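Local coordinates for activator of Hsp90 ATPase homologue 1/2-like C-terminal domain-containing protein (Rhodobacter sphaeroides, PDB 3PU2), which is of unknown function but belongs to the AHA1 family of the SRPBCC superfamily, so a role as an Hsp90 ATPase activator is possible though unproven, at residues E26-A31 with G115-A120; P39-A44 with D151-A156. All coordinates share one frame; numbering follows the deposited sequence.

Contact 1: residues E26-A31 with G115-A120; sequences EQLWAA and GGTELA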
ATOM      1  N   GLU A  26     -10.932 -12.065   0.647  1.00 61.11           N
ATOM      2  CA  GLU A  26     -11.432 -11.878  -0.707  1.00 64.40           C
ATOM      3  C   GLU A  26     -11.893 -10.443  -0.906  1.00 65.50           C
ATOM      4  O   GLU A  26     -11.837  -9.902  -2.012  1.00 61.30           O
ATOM      5  CB  GLU A  26     -12.616 -12.815  -0.980  1.00 79.52           C
ATOM      6  CG  GLU A  26     -12.299 -14.307  -1.051  1.00 97.24           C
ATOM      7  CD  GLU A  26     -11.725 -14.868   0.242  1.00116.35           C
ATOM      8  OE1 GLU A  26     -11.995 -14.297   1.321  1.00123.78           O
ATOM      9  OE2 GLU A  26     -11.014 -15.895   0.179  1.00122.06           O
ATOM     10  N   GLN A  27     -12.374  -9.834   0.172  1.00 80.17           N
ATOM     11  CA  GLN A  27     -12.861  -8.466   0.109  1.00 79.99           C
ATOM     12  C   GLN A  27     -11.698  -7.522   0.264  1.00 71.58           C
ATOM     13  O   GLN A  27     -11.653  -6.472  -0.369  1.00 71.83           O
ATOM     14  CB  GLN A  27     -13.859  -8.195   1.226  1.00 82.22           C
ATOM     15  CG  GLN A  27     -15.048  -9.118   1.252  1.00 92.12           C
ATOM     16  CD  GLN A  27     -15.892  -8.893   2.483  1.00 97.64           C
ATOM     17  OE1 GLN A  27     -15.402  -8.999   3.608  1.00 87.98           O
ATOM     18  NE2 GLN A  27     -17.167  -8.575   2.279  1.00103.96           N
ATOM     19  N   LEU A  28     -10.754  -7.896   1.113  1.00 52.32           N
ATOM     20  CA  LEU A  28      -9.605  -7.048   1.332  1.00 50.28           C
ATOM     21  C   LEU A  28      -8.755  -6.966   0.065  1.00 62.20           C
ATOM     22  O   LEU A  28      -8.239  -5.900  -0.277  1.00 67.51           O
ATOM     23  CB  LEU A  28      -8.774  -7.574   2.493  1.00 52.72           C
ATOM     24  CG  LEU A  28      -7.788  -6.527   3.003  1.00 49.26           C
ATOM     25  CD1 LEU A  28      -8.546  -5.243   3.265  1.00 45.27           C
ATOM     26  CD2 LEU A  28      -7.100  -7.006   4.268  1.00 59.60           C
ATOM     27  N   TRP A  29      -8.613  -8.089  -0.632  1.00 60.16           N
ATOM     28  CA  TRP A  29      -7.838  -8.126  -1.869  1.00 55.82           C
ATOM     29  C   TRP A  29      -8.500  -7.235  -2.920  1.00 61.73           C
ATOM     30  O   TRP A  29      -7.813  -6.574  -3.695  1.00 58.14           O
ATOM     31  CB  TRP A  29      -7.717  -9.577  -2.379  1.00 57.11           C
ATOM     32  CG  TRP A  29      -7.062  -9.747  -3.732  1.00 49.10           C
ATOM     33  CD1 TRP A  29      -7.652  -9.616  -4.965  1.00 48.31           C
ATOM     34  CD2 TRP A  29      -5.687 -10.032  -3.981  1.00 43.67           C
ATOM     35  NE1 TRP A  29      -6.725  -9.798  -5.964  1.00 46.91           N
ATOM     36  CE2 TRP A  29      -5.509 -10.053  -5.387  1.00 48.19           C
ATOM     37  CE3 TRP A  29      -4.585 -10.266  -3.157  1.00 43.63           C
ATOM     38  CZ2 TRP A  29      -4.275 -10.302  -5.978  1.00 49.18           C
ATOM     39  CZ3 TRP A  29      -3.357 -10.514  -3.743  1.00 50.98           C
ATOM     40  CH2 TRP A  29      -3.210 -10.528  -5.143  1.00 51.08           C
ATOM     41  N   ALA A  30      -9.828  -7.203  -2.942  1.00 65.78           N
ATOM     42  CA  ALA A  30     -10.545  -6.371  -3.908  1.00 56.45           C
ATOM     43  C   ALA A  30     -10.321  -4.888  -3.592  1.00 55.57           C
ATOM     44  O   ALA A  30     -10.330  -4.036  -4.493  1.00 58.89           O
ATOM     45  CB  ALA A  30     -12.036  -6.693  -3.880  1.00 53.21           C
ATOM     46  N   ALA A  31     -10.115  -4.593  -2.308  1.00 45.97           N
ATOM     47  CA  ALA A  31      -9.882  -3.235  -1.844  1.00 43.97           C
ATOM     48  C   ALA A  31      -8.461  -2.799  -2.157  1.00 48.93           C
ATOM     49  O   ALA A  31      -8.231  -1.673  -2.576  1.00 54.73           O
ATOM     50  CB  ALA A  31     -10.124  -3.151  -0.345  1.00 53.48           C
ATOM     51  N   GLY A 115     -11.390 -12.819  13.546  1.00 96.18           N
ATOM     52  CA  GLY A 115     -11.897 -11.458  13.546  1.00 94.17           C
ATOM     53  C   GLY A 115     -12.061 -10.943  12.126  1.00 95.49           C
ATOM     54  O   GLY A 115     -12.998 -10.191  11.832  1.00 96.07           O
ATOM     55  N   GLY A 116     -11.146 -11.357  11.249  1.00 86.68           N
ATOM     56  CA  GLY A 116     -11.182 -10.949   9.852  1.00 83.62           C
ATOM     57  C   GLY A 116      -9.866 -11.365   9.210  1.00 83.80           C
ATOM     58  O   GLY A 116      -9.549 -12.552   9.143  1.00 87.43           O
ATOM     59  N   THR A 117      -9.099 -10.386   8.735  1.00 84.32           N
ATOM     60  CA  THR A 117      -7.875 -10.628   7.968  1.00 73.95           C
ATOM     61  C   THR A 117      -6.728  -9.802   8.548  1.00 76.04           C
ATOM     62  O   THR A 117      -6.945  -8.756   9.152  1.00 87.94           O
ATOM     63  CB  THR A 117      -8.046 -10.212   6.468  1.00 63.46           C
ATOM     64  OG1 THR A 117      -9.076 -10.996   5.855  1.00 75.62           O
ATOM     65  CG2 THR A 117      -6.748 -10.418   5.695  1.00 64.43           C
ATOM     66  N   GLU A 118      -5.505 -10.283   8.384  1.00 80.73           N
ATOM     67  CA  GLU A 118      -4.353  -9.530   8.845  1.00 75.65           C
ATOM     68  C   GLU A 118      -3.520  -9.232   7.612  1.00 64.45           C
ATOM     69  O   GLU A 118      -3.201 -10.138   6.845  1.00 51.70           O
ATOM     70  CB  GLU A 118      -3.507 -10.326   9.836  1.00 77.59           C
ATOM     71  CG  GLU A 118      -2.177  -9.641  10.138  1.00 84.64           C
ATOM     72  CD  GLU A 118      -1.347 -10.380  11.160  1.00 95.85           C
ATOM     73  OE1 GLU A 118      -1.541 -11.608  11.293  1.00 95.91           O
ATOM     74  OE2 GLU A 118      -0.495  -9.739  11.817  1.00100.71           O
ATOM     75  N   LEU A 119      -3.180  -7.963   7.414  1.00 70.59           N
ATOM     76  CA  LEU A 119      -2.372  -7.570   6.268  1.00 60.62           C
ATOM     77  C   LEU A 119      -0.942  -7.361   6.705  1.00 65.28           C
ATOM     78  O   LEU A 119      -0.659  -6.493   7.535  1.00 73.87           O
ATOM     79  CB  LEU A 119      -2.887  -6.273   5.640  1.00 49.73           C
ATOM     80  CG  LEU A 119      -2.036  -5.661   4.513  1.00 45.56           C
ATOM     81  CD1 LEU A 119      -1.964  -6.622   3.348  1.00 52.54           C
ATOM     82  CD2 LEU A 119      -2.638  -4.356   4.043  1.00 44.14           C
ATOM     83  N   ALA A 120      -0.049  -8.181   6.161  1.00 65.56           N
ATOM     84  CA  ALA A 120       1.372  -8.069   6.456  1.00 59.74           C
ATOM     85  C   ALA A 120       1.997  -7.419   5.223  1.00 56.38           C
ATOM     86  O   ALA A 120       1.836  -7.910   4.098  1.00 59.51           O
ATOM     87  CB  ALA A 120       1.974  -9.437   6.702  1.00 66.08           C
TER

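Contact 2: residues P39-A44 with D151-A156; sequences PAWLFA and DVMLAA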
ATOM      1  N   PRO A  39      -9.054   4.470  -4.810  1.00 43.78           N
ATOM      2  CA  PRO A  39      -9.172   5.918  -4.622  1.00 43.13           C
ATOM      3  C   PRO A  39      -9.992   6.319  -3.400  1.00 39.40           C
ATOM      4  O   PRO A  39      -9.778   7.383  -2.815  1.00 38.82           O
ATOM      5  CB  PRO A  39      -9.839   6.376  -5.921  1.00 54.80           C
ATOM      6  CG  PRO A  39      -9.336   5.396  -6.917  1.00 52.92           C
ATOM      7  CD  PRO A  39      -9.479   4.092  -6.168  1.00 50.04           C
ATOM      8  N   ALA A  40     -10.929   5.456  -3.024  1.00 45.96           N
ATOM      9  CA  ALA A  40     -11.804   5.718  -1.899  1.00 50.89           C
ATOM     10  C   ALA A  40     -11.186   5.554  -0.506  1.00 58.76           C
ATOM     11  O   ALA A  40     -11.880   5.714   0.499  1.00 58.73           O
ATOM     12  CB  ALA A  40     -13.045   4.857  -2.026  1.00 46.79           C
ATOM     13  N   TRP A  41      -9.898   5.234  -0.429  1.00 46.98           N
ATOM     14  CA  TRP A  41      -9.252   5.097   0.875  1.00 46.64           C
ATOM     15  C   TRP A  41      -7.758   5.390   0.881  1.00 44.86           C
ATOM     16  O   TRP A  41      -7.250   6.013   1.811  1.00 50.98           O
ATOM     17  CB  TRP A  41      -9.471   3.706   1.462  1.00 35.71           C
ATOM     18  CG  TRP A  41      -8.788   2.606   0.733  1.00 30.58           C
ATOM     19  CD1 TRP A  41      -9.270   1.896  -0.342  1.00 40.16           C
ATOM     20  CD2 TRP A  41      -7.494   2.068   1.020  1.00 37.00           C
ATOM     21  NE1 TRP A  41      -8.350   0.949  -0.735  1.00 27.91           N
ATOM     22  CE2 TRP A  41      -7.251   1.033   0.083  1.00 31.44           C
ATOM     23  CE3 TRP A  41      -6.511   2.358   1.975  1.00 48.97           C
ATOM     24  CZ2 TRP A  41      -6.065   0.290   0.078  1.00 33.66           C
ATOM     25  CZ3 TRP A  41      -5.325   1.610   1.963  1.00 51.20           C
ATOM     26  CH2 TRP A  41      -5.117   0.591   1.017  1.00 40.61           C
ATOM     27  N   LEU A  42      -7.056   4.947  -0.154  1.00 43.32           N
ATOM     28  CA  LEU A  42      -5.613   5.156  -0.243  1.00 35.00           C
ATOM     29  C   LEU A  42      -5.202   6.544  -0.742  1.00 35.94           C
ATOM     30  O   LEU A  42      -4.794   6.720  -1.889  1.00 45.84           O
ATOM     31  CB  LEU A  42      -4.994   4.090  -1.138  1.00 32.93           C
ATOM     32  CG  LEU A  42      -3.482   4.200  -1.329  1.00 38.83           C
ATOM     33  CD1 LEU A  42      -2.768   4.184   0.020  1.00 34.62           C
ATOM     34  CD2 LEU A  42      -3.026   3.045  -2.206  1.00 38.98           C
ATOM     35  N   PHE A  43      -5.306   7.519   0.149  1.00 30.18           N
ATOM     36  CA  PHE A  43      -4.958   8.898  -0.148  1.00 36.07           C
ATOM     37  C   PHE A  43      -4.653   9.603   1.167  1.00 40.24           C
ATOM     38  O   PHE A  43      -5.068   9.145   2.231  1.00 50.93           O
ATOM     39  CB  PHE A  43      -6.128   9.586  -0.830  1.00 41.64           C
ATOM     40  CG  PHE A  43      -7.331   9.711   0.037  1.00 26.47           C
ATOM     41  CD1 PHE A  43      -7.539  10.853   0.808  1.00 33.04           C
ATOM     42  CD2 PHE A  43      -8.267   8.680   0.098  1.00 35.72           C
ATOM     43  CE1 PHE A  43      -8.669  10.972   1.631  1.00 38.97           C
ATOM     44  CE2 PHE A  43      -9.411   8.780   0.921  1.00 36.01           C
ATOM     45  CZ  PHE A  43      -9.609   9.935   1.690  1.00 33.52           C
ATOM     46  N   ALA A  44      -3.909  10.704   1.104  1.00 37.67           N
ATOM     47  CA  ALA A  44      -3.605  11.454   2.320  1.00 39.56           C
ATOM     48  C   ALA A  44      -4.479  12.711   2.346  1.00 52.63           C
ATOM     49  O   ALA A  44      -5.160  13.025   1.366  1.00 52.31           O
ATOM     50  CB  ALA A  44      -2.141  11.820   2.368  1.00 28.54           C
ATOM     51  N   ASP A 151     -10.988   1.120   6.812  1.00 43.86           N
ATOM     52  CA  ASP A 151     -11.890   0.546   7.804  1.00 46.63           C
ATOM     53  C   ASP A 151     -13.318   1.029   7.548  1.00 54.80           C
ATOM     54  O   ASP A 151     -14.246   0.220   7.448  1.00 61.31           O
ATOM     55  CB  ASP A 151     -11.476   0.945   9.226  1.00 49.93           C
ATOM     56  CG  ASP A 151     -10.426   0.017   9.822  1.00 64.36           C
ATOM     57  OD1 ASP A 151     -10.429  -1.188   9.484  1.00 68.07           O
ATOM     58  OD2 ASP A 151      -9.616   0.491  10.650  1.00 71.90           O
ATOM     59  N   VAL A 152     -13.480   2.346   7.435  1.00 50.48           N
ATOM     60  CA  VAL A 152     -14.787   2.964   7.206  1.00 48.98           C
ATOM     61  C   VAL A 152     -15.474   2.488   5.932  1.00 48.31           C
ATOM     62  O   VAL A 152     -16.701   2.362   5.882  1.00 60.27           O
ATOM     63  CB  VAL A 152     -14.668   4.515   7.139  1.00 48.42           C
ATOM     64  CG1 VAL A 152     -16.040   5.148   7.010  1.00 37.15           C
ATOM     65  CG2 VAL A 152     -13.981   5.032   8.379  1.00 46.89           C
HETATM   66  N   MSE A 153     -14.677   2.231   4.902  1.00 40.72           N
HETATM   67  CA  MSE A 153     -15.216   1.789   3.634  1.00 41.39           C
HETATM   68  C   MSE A 153     -15.683   0.343   3.745  1.00 57.61           C
HETATM   69  O   MSE A 153     -16.771  -0.002   3.276  1.00 73.26           O
HETATM   70  CB  MSE A 153     -14.164   1.931   2.542  1.00 34.32           C
HETATM   71  CG  MSE A 153     -14.699   1.738   1.145  1.00 41.03           C
HETATM   72 SE   MSE A 153     -13.282   1.254  -0.062  0.62 68.65          SE
HETATM   73  CE  MSE A 153     -13.220  -0.620   0.353  1.00 42.90           C
ATOM     74  N   LEU A 154     -14.867  -0.504   4.367  1.00 49.17           N
ATOM     75  CA  LEU A 154     -15.241  -1.907   4.532  1.00 49.92           C
ATOM     76  C   LEU A 154     -16.577  -1.989   5.272  1.00 67.70           C
ATOM     77  O   LEU A 154     -17.509  -2.651   4.818  1.00 80.63           O
ATOM     78  CB  LEU A 154     -14.145  -2.663   5.296  1.00 39.65           C
ATOM     79  CG  LEU A 154     -12.925  -2.941   4.414  1.00 48.10           C
ATOM     80  CD1 LEU A 154     -11.839  -3.619   5.217  1.00 51.71           C
ATOM     81  CD2 LEU A 154     -13.347  -3.811   3.228  1.00 40.00           C
ATOM     82  N   ALA A 155     -16.662  -1.282   6.398  1.00 65.56           N
ATOM     83  CA  ALA A 155     -17.865  -1.241   7.231  1.00 65.12           C
ATOM     84  C   ALA A 155     -19.095  -0.714   6.490  1.00 68.69           C
ATOM     85  O   ALA A 155     -20.201  -1.223   6.675  1.00 80.10           O
ATOM     86  CB  ALA A 155     -17.604  -0.399   8.477  1.00 48.86           C
ATOM     87  N   ALA A 156     -18.912   0.305   5.660  1.00 61.64           N
ATOM     88  CA  ALA A 156     -20.031   0.852   4.896  1.00 61.21           C
ATOM     89  C   ALA A 156     -20.487  -0.141   3.808  1.00 75.84           C
ATOM     90  O   ALA A 156     -21.504   0.071   3.145  1.00 86.96           O
ATOM     91  CB  ALA A 156     -19.636   2.197   4.263  1.00 51.39           C
TER

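Contact 1: residues E26-A31 with G115-A120
L28 meets T117 and L119 without any flat group at the interface, so there is no ring face or edge to fill; aliphatic branches alone carry the contact. The indole of nearby W29 turns to P85 and P86 instead. One methyl of L28, CD2, does the touching: it lies 3.7 Å from T117 CG2. A looser apolar approach joins the same L28 CD2 to L119 CB at 4.5 Å, so the leucine tip spans two residues that point to the same side of the strand. L28 reaches across because its CG stands anti to the backbone N (chi1 -164°), and its side chain meets that of T117 at a slant. T117 is split by function. Its CG2, also anti to its own N, is given to the leucine, while OG1, beside that N, donates a hydrogen bond to A23 O just ahead of the helix. The buried hydroxyl is thereby satisfied, and the strand is tied to the chain that leads into helix 25-33. The nearest CA atoms of the two segments, those of L28 and T117, are 7.7 Å apart. Helix 25-33 here packs on strand 116-124, which lies between strands 14-21 and 104-113 of the antiparallel sheet; L110 of strand 104-113 touches both leucines, and L150 and Y147 of helix 139-156 cover L28 and L119, respectively.

Contact 2: residues P39-A44 with D151-A156
A40 and W41 receive the side chain of M153, a selenomethionine, between them. P39, one residue earlier, rests on M49 and C52 of strand 49-54. The methyl of A40 comes next: its CB lies 4.1 Å from M153 SE, at the exposed margin of the contact. W41 is buried and offers the five-membered part of its indole, with CD1 likewise 4.1 Å from M153 SE. The selenium sits obliquely to the ring, 5.1 Å from the centroid of the W41 five-membered ring and 64° off its normal. This is a Met-aromatic contact, made by the bent end of the M153 chain (chi3 82°). It joins the loop after helix 25-33 to the long C-terminal helix that packs against the curved antiparallel sheet in the helix-grip, Bet v 1-like fold. W41 is held further: the indole packs on Y147 and L150, and the W41 backbone O accepts a hydrogen bond from H149 ND1. The CB of L42 covers one face of the indole, 3.7 Å above the plane. L42 is also the centre of an inverse gamma turn, closed by a hydrogen bond of 3.0 Å from F43 N to W41 O. Beyond the turn, the ring of F43 has A40 C and W41 N in plane at its edge, and it stacks with H149 one turn of helix before M153.

Overall arrangement
The segments of the two contacts alternate along the chain, and their centres lie 13 Å apart. Contact 1 is the more interior: all its touching residues are buried, and it sets a short helix on the sheet through aliphatic groups. Contact 2 is only partly buried, ends at an exposed alanine and pairs a loop with helix 139-156 through selenium and an indole. Helix 25-33 bridges them. A31, on the helix of contact 1, accepts a probable hydrogen bond at its O from W41 NE1 (3.2 Å), and its CB packs against M153 CE. L28 CD1 and L154 CD1 also meet, linking the short helix to the C-terminal one.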